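Local structure of pyruvate kinase (Toxoplasma gondii, 3GG8) at residues A437-S441 against E442-K446; V474-E478 against R479-T483; G146-P149 against Q150-P154; V170-S174 against D175-T179; C42-G45 against P46-N50. The protein catalyses the last step of glycolysis, transferring the phosphate of phosphoenolpyruvate to ADP to give pyruvate and ATP. All blocks are in the same frame, centred on the assembly; numbering follows the deposited sequence.

Contact 1 (A437-S441 against E442-K446); sequences ALSAS and ESTIK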
loop_
_atom_site.group_PDB
_atom_site.type_symbol
_atom_site.label_atom_id
_atom_site.label_comp_id
_atom_site.label_asym_id
_atom_site.label_seq_id
_atom_site.Cartn_x
_atom_site.Cartn_y
_atom_site.Cartn_z
ATOM N N ALA C 437 -3.797 24.373 -20.379
ATOM C CA ALA C 437 -2.448 24.878 -20.537
ATOM C C ALA C 437 -2.477 26.311 -21.070
ATOM O O ALA C 437 -3.066 26.579 -22.128
ATOM C CB ALA C 437 -1.671 23.979 -21.464
ATOM N N LEU C 438 -1.844 27.225 -20.333
ATOM C CA LEU C 438 -1.774 28.653 -20.712
ATOM C C LEU C 438 -0.351 29.011 -21.083
ATOM O O LEU C 438 0.585 28.714 -20.331
ATOM C CB LEU C 438 -2.258 29.547 -19.574
ATOM C CG LEU C 438 -3.650 29.251 -18.989
ATOM C CD1 LEU C 438 -3.819 29.939 -17.643
ATOM C CD2 LEU C 438 -4.764 29.668 -19.951
ATOM N N SER C 439 -0.180 29.638 -22.245
ATOM C CA SER C 439 1.149 29.863 -22.788
ATOM C C SER C 439 1.178 31.086 -23.703
ATOM O O SER C 439 0.214 31.380 -24.402
ATOM C CB SER C 439 1.617 28.614 -23.543
ATOM O OG SER C 439 3.001 28.657 -23.827
ATOM N N ALA C 440 2.287 31.805 -23.702
ATOM C CA ALA C 440 2.413 32.927 -24.623
ATOM C C ALA C 440 3.051 32.451 -25.920
ATOM O O ALA C 440 3.028 33.153 -26.924
ATOM C CB ALA C 440 3.210 34.064 -23.989
ATOM N N SER C 441 3.598 31.239 -25.893
ATOM C CA SER C 441 4.349 30.708 -27.021
ATOM C C SER C 441 3.467 29.910 -27.981
ATOM O O SER C 441 2.891 28.889 -27.614
ATOM C CB SER C 441 5.532 29.877 -26.539
ATOM O OG SER C 441 5.789 28.836 -27.451
ATOM N N GLU C 442 3.367 30.407 -29.212
ATOM C CA GLU C 442 2.542 29.792 -30.254
ATOM C C GLU C 442 2.934 28.344 -30.597
ATOM O O GLU C 442 2.056 27.475 -30.731
ATOM C CB GLU C 442 2.573 30.659 -31.518
ATOM C CG GLU C 442 1.344 30.487 -32.404
ATOM C CD GLU C 442 1.110 31.669 -33.323
ATOM O OE1 GLU C 442 1.174 31.444 -34.550
ATOM O OE2 GLU C 442 0.875 32.813 -32.838
ATOM N N SER C 443 4.234 28.078 -30.728
ATOM C CA SER C 443 4.683 26.734 -31.049
ATOM C C SER C 443 4.414 25.757 -29.894
ATOM O O SER C 443 3.992 24.621 -30.133
ATOM C CB SER C 443 6.139 26.711 -31.525
ATOM O OG SER C 443 7.002 27.196 -30.527
ATOM N N THR C 444 4.591 26.217 -28.654
ATOM C CA THR C 444 4.224 25.405 -27.486
ATOM C C THR C 444 2.737 25.051 -27.480
ATOM O O THR C 444 2.385 23.894 -27.275
ATOM C CB THR C 444 4.646 26.065 -26.151
ATOM O OG1 THR C 444 6.053 25.905 -25.981
ATOM C CG2 THR C 444 3.972 25.415 -24.946
ATOM N N ILE C 445 1.868 26.030 -27.703
ATOM C CA ILE C 445 0.429 25.753 -27.818
ATOM C C ILE C 445 0.105 24.684 -28.889
ATOM O O ILE C 445 -0.753 23.812 -28.667
ATOM C CB ILE C 445 -0.363 27.059 -28.048
ATOM C CG1 ILE C 445 -0.597 27.752 -26.711
ATOM C CG2 ILE C 445 -1.712 26.805 -28.737
ATOM C CD1 ILE C 445 -0.039 29.102 -26.724
ATOM N N LYS C 446 0.803 24.749 -30.022
ATOM C CA LYS C 446 0.670 23.763 -31.098
ATOM C C LYS C 446 1.200 22.369 -30.705
ATOM O O LYS C 446 0.564 21.357 -31.004
ATOM C CB LYS C 446 1.371 24.256 -32.378
ATOM C CG LYS C 446 0.797 25.546 -32.981
ATOM C CD LYS C 446 -0.333 25.257 -33.931
ATOM C CE LYS C 446 -0.865 26.511 -34.593
ATOM N NZ LYS C 446 0.078 27.070 -35.598
HETATM O O HOH W 1 4.637 32.974 -29.917
#

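Contact 2 (V474-E478 against R479-T483); sequences VVAKE and RELVT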
loop_
_atom_site.group_PDB
_atom_site.type_symbol
_atom_site.label_atom_id
_atom_site.label_comp_id
_atom_site.label_asym_id
_atom_site.label_seq_id
_atom_site.Cartn_x
_atom_site.Cartn_y
_atom_site.Cartn_z
ATOM N N VAL C 474 -11.876 33.570 -14.978
ATOM C CA VAL C 474 -13.012 34.396 -15.381
ATOM C C VAL C 474 -13.458 34.038 -16.797
ATOM O O VAL C 474 -14.660 33.967 -17.065
ATOM C CB VAL C 474 -12.711 35.910 -15.272
ATOM C CG1 VAL C 474 -13.912 36.748 -15.725
ATOM C CG2 VAL C 474 -12.342 36.266 -13.836
ATOM N N VAL C 475 -12.502 33.793 -17.699
ATOM C CA VAL C 475 -12.864 33.301 -19.034
ATOM C C VAL C 475 -13.609 31.966 -18.907
ATOM O O VAL C 475 -14.701 31.813 -19.461
ATOM C CB VAL C 475 -11.661 33.188 -20.011
ATOM C CG1 VAL C 475 -11.999 32.264 -21.178
ATOM C CG2 VAL C 475 -11.272 34.550 -20.536
ATOM N N ALA C 476 -13.032 31.025 -18.158
ATOM C CA ALA C 476 -13.661 29.723 -17.921
ATOM C C ALA C 476 -15.077 29.853 -17.353
ATOM O O ALA C 476 -15.968 29.110 -17.741
ATOM C CB ALA C 476 -12.795 28.867 -17.005
ATOM N N LYS C 477 -15.274 30.808 -16.445
ATOM C CA LYS C 477 -16.577 31.037 -15.796
ATOM C C LYS C 477 -17.607 31.645 -16.766
ATOM O O LYS C 477 -18.813 31.397 -16.653
ATOM C CB LYS C 477 -16.381 31.912 -14.542
ATOM C CG LYS C 477 -17.601 32.120 -13.636
ATOM C CD LYS C 477 -17.285 33.221 -12.616
ATOM C CE LYS C 477 -18.479 34.132 -12.322
ATOM N NZ LYS C 477 -19.290 33.725 -11.122
ATOM N N GLU C 478 -17.120 32.438 -17.721
ATOM C CA GLU C 478 -17.964 33.048 -18.754
ATOM C C GLU C 478 -18.398 32.021 -19.802
ATOM O O GLU C 478 -19.482 32.130 -20.375
ATOM C CB GLU C 478 -17.246 34.237 -19.409
ATOM C CG GLU C 478 -17.091 35.445 -18.476
ATOM C CD GLU C 478 -16.295 36.599 -19.087
ATOM O OE1 GLU C 478 -15.527 36.365 -20.047
ATOM O OE2 GLU C 478 -16.439 37.745 -18.598
ATOM N N ARG C 479 -17.544 31.026 -20.030
ATOM C CA ARG C 479 -17.818 29.916 -20.947
ATOM C C ARG C 479 -18.530 28.736 -20.266
ATOM O O ARG C 479 -18.664 27.657 -20.851
ATOM C CB ARG C 479 -16.517 29.450 -21.602
ATOM C CG ARG C 479 -15.801 30.558 -22.344
ATOM C CD ARG C 479 -15.201 30.042 -23.612
ATOM N NE ARG C 479 -14.536 31.105 -24.352
ATOM C CZ ARG C 479 -13.235 31.132 -24.616
ATOM N NH1 ARG C 479 -12.446 30.134 -24.215
ATOM N NH2 ARG C 479 -12.725 32.152 -25.295
ATOM N N GLU C 480 -18.978 28.966 -19.033
ATOM C CA GLU C 480 -19.704 27.987 -18.221
ATOM C C GLU C 480 -18.967 26.662 -17.996
ATOM O O GLU C 480 -19.590 25.615 -17.848
ATOM C CB GLU C 480 -21.129 27.770 -18.759
ATOM C CG GLU C 480 -22.101 28.884 -18.370
ATOM C CD GLU C 480 -23.429 28.818 -19.107
ATOM O OE1 GLU C 480 -23.550 28.031 -20.073
ATOM O OE2 GLU C 480 -24.356 29.567 -18.723
ATOM N N LEU C 481 -17.637 26.736 -17.963
ATOM C CA LEU C 481 -16.772 25.592 -17.677
ATOM C C LEU C 481 -16.582 25.406 -16.174
ATOM O O LEU C 481 -16.487 24.276 -15.684
ATOM C CB LEU C 481 -15.397 25.796 -18.314
ATOM C CG LEU C 481 -15.069 25.435 -19.769
ATOM C CD1 LEU C 481 -16.191 25.760 -20.773
ATOM C CD2 LEU C 481 -13.751 26.103 -20.183
ATOM N N VAL C 482 -16.478 26.521 -15.451
ATOM C CA VAL C 482 -16.401 26.490 -13.993
ATOM C C VAL C 482 -17.493 27.382 -13.428
ATOM O O VAL C 482 -17.934 28.317 -14.094
ATOM C CB VAL C 482 -14.991 26.891 -13.453
ATOM C CG1 VAL C 482 -13.930 25.899 -13.936
ATOM C CG2 VAL C 482 -14.615 28.340 -13.831
ATOM N N THR C 483 -17.949 27.074 -12.217
ATOM C CA THR C 483 -18.963 27.893 -11.550
ATOM C C THR C 483 -18.421 28.510 -10.259
ATOM O O THR C 483 -17.514 27.963 -9.632
ATOM C CB THR C 483 -20.268 27.099 -11.255
ATOM O OG1 THR C 483 -20.008 26.067 -10.295
ATOM C CG2 THR C 483 -20.842 26.481 -12.530
#

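Contact 3 (G146-P149 against Q150-P154); sequences GALP and QSVKP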
loop_
_atom_site.group_PDB
_atom_site.type_symbol
_atom_site.label_atom_id
_atom_site.label_comp_id
_atom_site.label_asym_id
_atom_site.label_seq_id
_atom_site.Cartn_x
_atom_site.Cartn_y
_atom_site.Cartn_z
ATOM N N GLY C 146 18.856 -3.242 -53.671
ATOM C CA GLY C 146 20.067 -3.837 -54.253
ATOM C C GLY C 146 20.882 -4.707 -53.314
ATOM O O GLY C 146 21.581 -5.618 -53.760
ATOM N N ALA C 147 20.793 -4.411 -52.019
ATOM C CA ALA C 147 21.493 -5.152 -50.976
ATOM C C ALA C 147 20.664 -6.302 -50.390
ATOM O O ALA C 147 21.045 -6.868 -49.377
ATOM C CB ALA C 147 21.928 -4.200 -49.858
ATOM N N LEU C 148 19.541 -6.653 -51.011
ATOM C CA LEU C 148 18.755 -7.817 -50.550
ATOM C C LEU C 148 19.577 -9.101 -50.268
ATOM O O LEU C 148 19.436 -9.710 -49.190
ATOM C CB LEU C 148 17.583 -8.117 -51.502
ATOM C CG LEU C 148 16.670 -9.302 -51.167
ATOM C CD1 LEU C 148 15.910 -9.068 -49.851
ATOM C CD2 LEU C 148 15.722 -9.619 -52.317
ATOM N N PRO C 149 20.421 -9.530 -51.224
ATOM C CA PRO C 149 21.110 -10.815 -51.015
ATOM C C PRO C 149 22.159 -10.766 -49.903
ATOM O O PRO C 149 22.585 -11.813 -49.403
ATOM C CB PRO C 149 21.779 -11.088 -52.370
ATOM C CG PRO C 149 21.165 -10.123 -53.336
ATOM C CD PRO C 149 20.793 -8.925 -52.518
ATOM N N GLN C 150 22.552 -9.552 -49.521
ATOM C CA GLN C 150 23.495 -9.318 -48.431
ATOM C C GLN C 150 22.791 -8.863 -47.133
ATOM O O GLN C 150 23.438 -8.396 -46.196
ATOM C CB GLN C 150 24.536 -8.277 -48.867
ATOM C CG GLN C 150 25.531 -8.772 -49.953
ATOM C CD GLN C 150 24.985 -8.652 -51.376
ATOM O OE1 GLN C 150 24.428 -7.623 -51.754
ATOM N NE2 GLN C 150 25.164 -9.708 -52.173
ATOM N N SER C 151 21.471 -8.999 -47.083
ATOM C CA SER C 151 20.697 -8.600 -45.913
ATOM C C SER C 151 19.945 -9.808 -45.374
ATOM O O SER C 151 19.827 -10.022 -44.166
ATOM C CB SER C 151 19.707 -7.490 -46.287
ATOM O OG SER C 151 20.370 -6.386 -46.891
ATOM N N VAL C 152 19.454 -10.596 -46.313
ATOM C CA VAL C 152 18.647 -11.774 -46.070
ATOM C C VAL C 152 19.558 -13.017 -46.053
ATOM O O VAL C 152 20.619 -13.031 -46.698
ATOM C CB VAL C 152 17.491 -11.789 -47.138
ATOM C CG1 VAL C 152 17.565 -12.958 -48.070
ATOM C CG2 VAL C 152 16.128 -11.612 -46.495
ATOM N N LYS C 153 19.182 -14.025 -45.263
ATOM C CA LYS C 153 19.923 -15.291 -45.176
ATOM C C LYS C 153 18.941 -16.455 -45.278
ATOM O O LYS C 153 17.749 -16.259 -45.039
ATOM C CB LYS C 153 20.707 -15.389 -43.855
ATOM C CG LYS C 153 21.768 -14.298 -43.653
ATOM C CD LYS C 153 22.720 -14.630 -42.503
ATOM C CE LYS C 153 23.077 -13.376 -41.682
ATOM N NZ LYS C 153 23.539 -12.199 -42.508
ATOM N N PRO C 154 19.425 -17.669 -45.639
ATOM C CA PRO C 154 18.543 -18.845 -45.651
ATOM C C PRO C 154 17.707 -18.961 -44.366
ATOM O O PRO C 154 18.245 -18.869 -43.265
ATOM C CB PRO C 154 19.529 -20.015 -45.745
ATOM C CG PRO C 154 20.698 -19.459 -46.498
ATOM C CD PRO C 154 20.800 -18.010 -46.070
#

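Contact 4 (V170-S174 against D175-T179); sequences VEVGS and DYVIT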
loop_
_atom_site.group_PDB
_atom_site.type_symbol
_atom_site.label_atom_id
_atom_site.label_comp_id
_atom_site.label_asym_id
_atom_site.label_seq_id
_atom_site.Cartn_x
_atom_site.Cartn_y
_atom_site.Cartn_z
ATOM N N VAL C 170 15.743 -19.684 -49.332
ATOM C CA VAL C 170 16.365 -21.001 -49.410
ATOM C C VAL C 170 17.874 -20.881 -49.707
ATOM O O VAL C 170 18.686 -21.648 -49.178
ATOM C CB VAL C 170 15.615 -21.902 -50.445
ATOM C CG1 VAL C 170 16.464 -23.077 -50.898
ATOM C CG2 VAL C 170 14.303 -22.406 -49.848
ATOM N N GLU C 171 18.239 -19.898 -50.526
ATOM C CA GLU C 171 19.616 -19.707 -50.963
ATOM C C GLU C 171 19.841 -18.247 -51.314
ATOM O O GLU C 171 18.909 -17.564 -51.740
ATOM C CB GLU C 171 19.910 -20.584 -52.182
ATOM C CG GLU C 171 21.044 -20.072 -53.068
ATOM C CD GLU C 171 21.419 -21.029 -54.201
ATOM O OE1 GLU C 171 22.146 -20.587 -55.126
ATOM O OE2 GLU C 171 20.992 -22.206 -54.168
ATOM N N VAL C 172 21.080 -17.779 -51.135
ATOM C CA VAL C 172 21.470 -16.417 -51.508
ATOM C C VAL C 172 22.637 -16.442 -52.478
ATOM O O VAL C 172 23.559 -17.232 -52.320
ATOM C CB VAL C 172 21.822 -15.512 -50.271
ATOM C CG1 VAL C 172 20.641 -15.410 -49.319
ATOM C CG2 VAL C 172 23.076 -16.014 -49.528
ATOM N N GLY C 173 22.577 -15.595 -53.497
ATOM C CA GLY C 173 23.700 -15.388 -54.406
ATOM C C GLY C 173 24.202 -13.973 -54.216
ATOM O O GLY C 173 23.857 -13.322 -53.235
ATOM N N SER C 174 25.004 -13.484 -55.154
ATOM C CA SER C 174 25.486 -12.101 -55.082
ATOM C C SER C 174 24.428 -11.080 -55.488
ATOM O O SER C 174 24.349 -9.997 -54.904
ATOM C CB SER C 174 26.740 -11.907 -55.934
ATOM O OG SER C 174 26.567 -12.477 -57.221
ATOM N N ASP C 175 23.627 -11.433 -56.492
ATOM C CA ASP C 175 22.655 -10.510 -57.081
ATOM C C ASP C 175 21.270 -11.141 -57.205
ATOM O O ASP C 175 20.504 -10.796 -58.101
ATOM C CB ASP C 175 23.153 -10.053 -58.459
ATOM C CG ASP C 175 23.456 -11.224 -59.402
ATOM O OD1 ASP C 175 23.990 -10.978 -60.504
ATOM O OD2 ASP C 175 23.167 -12.394 -59.049
ATOM N N TYR C 176 20.970 -12.086 -56.321
ATOM C CA TYR C 176 19.706 -12.824 -56.343
ATOM C C TYR C 176 19.534 -13.630 -55.064
ATOM O O TYR C 176 20.484 -13.853 -54.308
ATOM C CB TYR C 176 19.625 -13.781 -57.545
ATOM C CG TYR C 176 20.482 -15.022 -57.384
ATOM C CD1 TYR C 176 21.798 -15.038 -57.843
ATOM C CD2 TYR C 176 19.982 -16.182 -56.755
ATOM C CE1 TYR C 176 22.603 -16.158 -57.698
ATOM C CE2 TYR C 176 20.783 -17.312 -56.594
ATOM C CZ TYR C 176 22.095 -17.290 -57.071
ATOM O OH TYR C 176 22.914 -18.393 -56.938
ATOM N N VAL C 177 18.307 -14.103 -54.876
ATOM C CA VAL C 177 17.916 -14.933 -53.752
ATOM C C VAL C 177 16.910 -15.944 -54.316
ATOM O O VAL C 177 16.059 -15.589 -55.140
ATOM C CB VAL C 177 17.301 -14.042 -52.622
ATOM C CG1 VAL C 177 16.424 -14.834 -51.671
ATOM C CG2 VAL C 177 18.405 -13.316 -51.851
ATOM N N ILE C 178 17.064 -17.208 -53.923
ATOM C CA ILE C 178 16.084 -18.250 -54.238
ATOM C C ILE C 178 15.136 -18.343 -53.061
ATOM O O ILE C 178 15.552 -18.402 -51.903
ATOM C CB ILE C 178 16.741 -19.656 -54.506
ATOM C CG1 ILE C 178 17.946 -19.561 -55.462
ATOM C CG2 ILE C 178 15.713 -20.662 -55.046
ATOM C CD1 ILE C 178 17.631 -18.999 -56.854
ATOM N N THR C 179 13.851 -18.327 -53.344
ATOM C CA THR C 179 12.882 -18.384 -52.267
ATOM C C THR C 179 11.857 -19.474 -52.546
ATOM O O THR C 179 11.825 -20.045 -53.637
ATOM C CB THR C 179 12.176 -17.027 -52.031
ATOM O OG1 THR C 179 11.261 -16.755 -53.099
ATOM C CG2 THR C 179 13.175 -15.889 -51.915
#

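Contact 5 (C42-G45 against P46-N50); sequences CTMG and PACWN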
loop_
_atom_site.group_PDB
_atom_site.type_symbol
_atom_site.label_atom_id
_atom_site.label_comp_id
_atom_site.label_asym_id
_atom_site.label_seq_id
_atom_site.Cartn_x
_atom_site.Cartn_y
_atom_site.Cartn_z
ATOM N N CYS C 42 -5.713 13.583 -37.803
ATOM C CA CYS C 42 -6.392 13.360 -39.089
ATOM C C CYS C 42 -5.457 13.616 -40.252
ATOM O O CYS C 42 -4.750 14.635 -40.296
ATOM C CB CYS C 42 -7.611 14.263 -39.218
ATOM S SG CYS C 42 -8.866 13.951 -37.950
ATOM N N THR C 43 -5.436 12.658 -41.172
ATOM C CA THR C 43 -4.622 12.742 -42.384
ATOM C C THR C 43 -5.400 13.521 -43.438
ATOM O O THR C 43 -6.563 13.211 -43.729
ATOM C CB THR C 43 -4.248 11.336 -42.899
ATOM O OG1 THR C 43 -3.524 10.655 -41.877
ATOM C CG2 THR C 43 -3.369 11.392 -44.157
ATOM N N MET C 44 -4.738 14.537 -43.992
ATOM C CA MET C 44 -5.286 15.364 -45.049
ATOM C C MET C 44 -5.317 14.586 -46.350
ATOM O O MET C 44 -4.471 13.729 -46.574
ATOM C CB MET C 44 -4.376 16.584 -45.234
ATOM C CG MET C 44 -4.232 17.402 -43.965
ATOM S SD MET C 44 -5.808 18.153 -43.458
ATOM C CE MET C 44 -6.616 16.882 -42.459
ATOM N N GLY C 45 -6.276 14.911 -47.210
ATOM C CA GLY C 45 -6.428 14.215 -48.487
ATOM C C GLY C 45 -7.631 14.736 -49.240
ATOM O O GLY C 45 -8.305 15.643 -48.754
ATOM N N PRO C 46 -7.924 14.162 -50.426
ATOM C CA PRO C 46 -9.029 14.655 -51.272
ATOM C C PRO C 46 -10.406 14.661 -50.596
ATOM O O PRO C 46 -11.233 15.546 -50.880
ATOM C CB PRO C 46 -9.038 13.678 -52.464
ATOM C CG PRO C 46 -7.664 13.111 -52.521
ATOM C CD PRO C 46 -7.200 13.040 -51.060
ATOM N N ALA C 47 -10.652 13.676 -49.734
ATOM C CA ALA C 47 -11.921 13.552 -49.039
ATOM C C ALA C 47 -12.153 14.689 -48.036
ATOM O O ALA C 47 -13.295 14.959 -47.656
ATOM C CB ALA C 47 -12.001 12.214 -48.348
ATOM N N CYS C 48 -11.075 15.357 -47.615
ATOM C CA CYS C 48 -11.205 16.518 -46.731
ATOM C C CYS C 48 -10.429 17.684 -47.292
ATOM O O CYS C 48 -9.848 18.496 -46.565
ATOM C CB CYS C 48 -10.811 16.209 -45.284
ATOM S SG CYS C 48 -9.170 15.566 -44.993
ATOM N N TRP C 49 -10.441 17.748 -48.609
ATOM C CA TRP C 49 -9.777 18.789 -49.342
ATOM C C TRP C 49 -10.331 20.179 -49.001
ATOM O O TRP C 49 -9.561 21.125 -48.802
ATOM C CB TRP C 49 -9.911 18.516 -50.846
ATOM C CG TRP C 49 -9.682 19.714 -51.661
ATOM C CD1 TRP C 49 -8.469 20.298 -51.959
ATOM C CD2 TRP C 49 -10.683 20.510 -52.301
ATOM N NE1 TRP C 49 -8.668 21.412 -52.746
ATOM C CE2 TRP C 49 -10.017 21.564 -52.964
ATOM C CE3 TRP C 49 -12.082 20.437 -52.378
ATOM C CZ2 TRP C 49 -10.703 22.537 -53.689
ATOM C CZ3 TRP C 49 -12.765 21.408 -53.100
ATOM C CH2 TRP C 49 -12.072 22.446 -53.743
ATOM N N ASN C 50 -11.649 20.318 -48.933
ATOM C CA ASN C 50 -12.180 21.666 -48.813
ATOM C C ASN C 50 -12.384 22.217 -47.404
ATOM O O ASN C 50 -12.595 21.471 -46.446
ATOM C CB ASN C 50 -13.363 21.929 -49.756
ATOM C CG ASN C 50 -14.617 21.219 -49.348
ATOM O OD1 ASN C 50 -14.576 20.085 -48.884
ATOM N ND2 ASN C 50 -15.757 21.880 -49.542
#

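Contact 1 (A437-S441 against E442-K446)
Ser441 O receives the backbone N-H of Ile445 at 3.0 Å, nearly straight at 170°, which starts the first turn of helix 442-447 two residues after strand 435-439. Ser441 is the N-cap of that helix, at the strand-to-helix joint of the beta-alpha-beta unit that runs on into strand 454-458. Its hydroxyl folds back over the turn: OG accepts from Thr444 N at 3.1 Å with an angle of 158°, the standard capping bond to an amide of the first turn. The same oxygen lies 3.3 Å from Thr444 CB, so the cap is also in close packing with the threonine side chain.

Ser439, the last strand residue, turns its side chain to the helix. With OG anti to the backbone N (chi1 -167°), the hydroxyl comes to 3.6 Å from Thr444 CG2. A weak bond from Ser441 N reaches Ser439 OG within the turn, and the main partner of this hydroxyl is Thr417 O; Thr444 OG1 is bonded to Glu418 O, so both buried hydroxyls have partners in the loop following strand 412-416. A water accepts from Glu442 N at 2.9 Å and bonds weakly to Ala440 O. The end of Ile445 lies against the cap residue and the strand end together: its CD1 is 3.1 Å from Ser441 O and 3.6 Å from Ser439 CB.

Contact 2 (V474-E478 against R479-T483)
Arg479 starts with CG beside its own backbone N (chi1 -57°) and then bends at chi2 (-141°), a course that turns the chain back along the helix it has just left. Val475, with CG1 anti to the backbone N, points the same way one turn earlier, and the two side chains run alongside each other. CG1 sits over one face of the guanidinium, offset toward its rim, 3.7 Å from Arg479 NH1. The charge itself is met elsewhere, in a salt bridge of NH2 with Glu93.

In the backbone, Arg479 N still gives a helical bond to Val475 O at 3.0 Å. The next carbonyl breaks the pattern: Ala476 O takes Leu481 N at 2.9 Å and, more weakly, Val482 N at 3.5 Å. Inside that loop Glu480 N makes a weak bond to Lys477 O at 3.4 Å. Glu480, with positive phi (57°), turns the chain so that these amides can face back to the helix end. Ala476 CB meets Leu481 CB at 4.2 Å, and Val482 packs against the last turn as well, its CG2 3.7 Å from Ala476 CB, while its carbonyl oxygen receives a CA-H...O contact from Lys477 CA. Lys477 NZ is held by Glu511 O.

The 6→1 and 5→2 bonds, the positive-phi Glu480 and the Ala476-Leu481 contact together define a Schellman motif, here ending helix 465-478 before strand 487-494.

Contact 3 (G146-P149 against Q150-P154)
Ser151 and Ala147 make the tightest approach of this turn, the serine hydroxyl OG gripping Ala147 O at 2.6 Å from above the carbonyl plane, while Gln150 N adds a weak bond to the same oxygen. Ser151 OG also bonds with Tyr145 OH. One residue on, Leu148 O takes two donors: Val152 N at 3.0 Å, 162° at the hydrogen, and Ser151 N, also at 3.0 Å, which comes from well above the carbonyl plane.

Ordinary apolar packing continues this buried side. Leu148 and Val152 lie side by side and point the same way, with Leu148 CD1 4.2 Å from Val152 CB. The leucine has CG anti to its backbone N (chi1 180°), which brings a side chain that starts off away from the second segment round to the valine. Both also touch Ile158, and Val152 and Pro149 press on Val177, so this side is buried against the sheet that the loop itself connects.

Gln150 makes the looser, exposed side. Its chain bends at chi2 (84°) and its side chain crosses that of Pro149 obliquely, NE2 3.7 Å from Pro149 CB, before bonding to Ser174 O.

Overlapping i to i+3 and i to i+4 bonds define this turn, in the connection between strands 140-142 and 157-160 of the mixed beta sheet, consistent with the B domain of pyruvate kinases.

Contact 4 (V170-S174 against D175-T179)
Hydrogen bonds between the backbones set the register of Glu171 with Ile178: Ile178 N gives to Glu171 O at 2.9 Å, and Ile178 O in return takes Val170 N at 2.9 Å and, weakly, Glu171 N at 3.4 Å. Two residues thus face one, a classic beta bulge. Nearer the turn Gly173 N bonds to Tyr176 O at 2.8 Å.

These bonds belong to the beta hairpin of strands 165-172 and 176-181, whose axes run antiparallel at 176° and approach to 4.7 Å. Val172 and Val177 form the adjoining non-hydrogen-bonded pair.

Among the polar side chains, Tyr176 OH donates to Glu171 OE1 at 2.9 Å, meeting the carboxylate on its anti side, 18° out of plane. The extended glutamate chain carries the oxygen to the ring's edge. Lys127 makes a cation-pi contact with the same ring.

Apolar packing divides between the faces of the hairpin. Glu171 CG lies beside Ile178 CG1 on one, Val172 CG1 beside Val177 CG2 at 4.0 Å on the other. Tyr176, its CG between the backbone N and carbonyl carbon (chi1 75°), presents one face of its ring to Gly173 CA, which makes a CH-pi contact 3.8 Å from the centroid, offset toward the rim.

Contact 5 (C42-G45 against P46-N50)
Met44 and Cys48 meet through the methionine's terminal methyl, Met44 CE lying against Cys48 SG at 3.8 Å. The methionine chain bends twice, at chi2 (-65°) and chi3 (87°), and so curls its methyl group toward the second segment although CB starts off to one side. Cys48 answers from across the turn: its SG stands between its own backbone N and carbonyl carbon (chi1 57°), which aims the sulfur back at the chain leaving the strand. There Cys48 SG lies 3.7 Å from Thr43 O and equally far from Gly45 N, so the thiol packs along the backbone as well as on the methionine. Both side chains are buried, Met44 touching Leu54 and Ile84, and Cys48 touching Thr53 and Met57 of helix 51-60.

The reversal that turns Cys48 this way runs through Gly45 and Pro46. Cys48 N bonds to Gly45 O at 3.0 Å; Trp49 N adds a weak bond to Pro46 O. Gly45 is almost fully extended, and Pro46, which is exposed, follows it directly. Trp49, also exposed, touches Asn83 of helix 74-90.

The arrangement is that of a tight, 3-10-like turn in a beta-alpha connection of the TIM barrel, leading from its first strand, 39-43, toward helix 51-60.

How the contacts relate
Contacts 3 and 4 form one neighbourhood: their centres are 8 Å apart, Pro149 CB packs on Gly173 O at 3.2 Å and Val152 O on Val172 CG1 at 3.5 Å, so the turn at 146-154 is seated on the hairpin tip. Contacts 1 and 2 share the alpha/beta domain but do not touch, with centres 20 Å apart and nearest atoms about 8 Å. Contact 5, in the barrel, lies between these regions in distance, its centre 26 Å from contact 1 and 39 Å from contact 3. In pyruvate kinases the active site lies between barrel and B domain, and the nearest atoms of contacts 4 and 5 are about 33 Å apart.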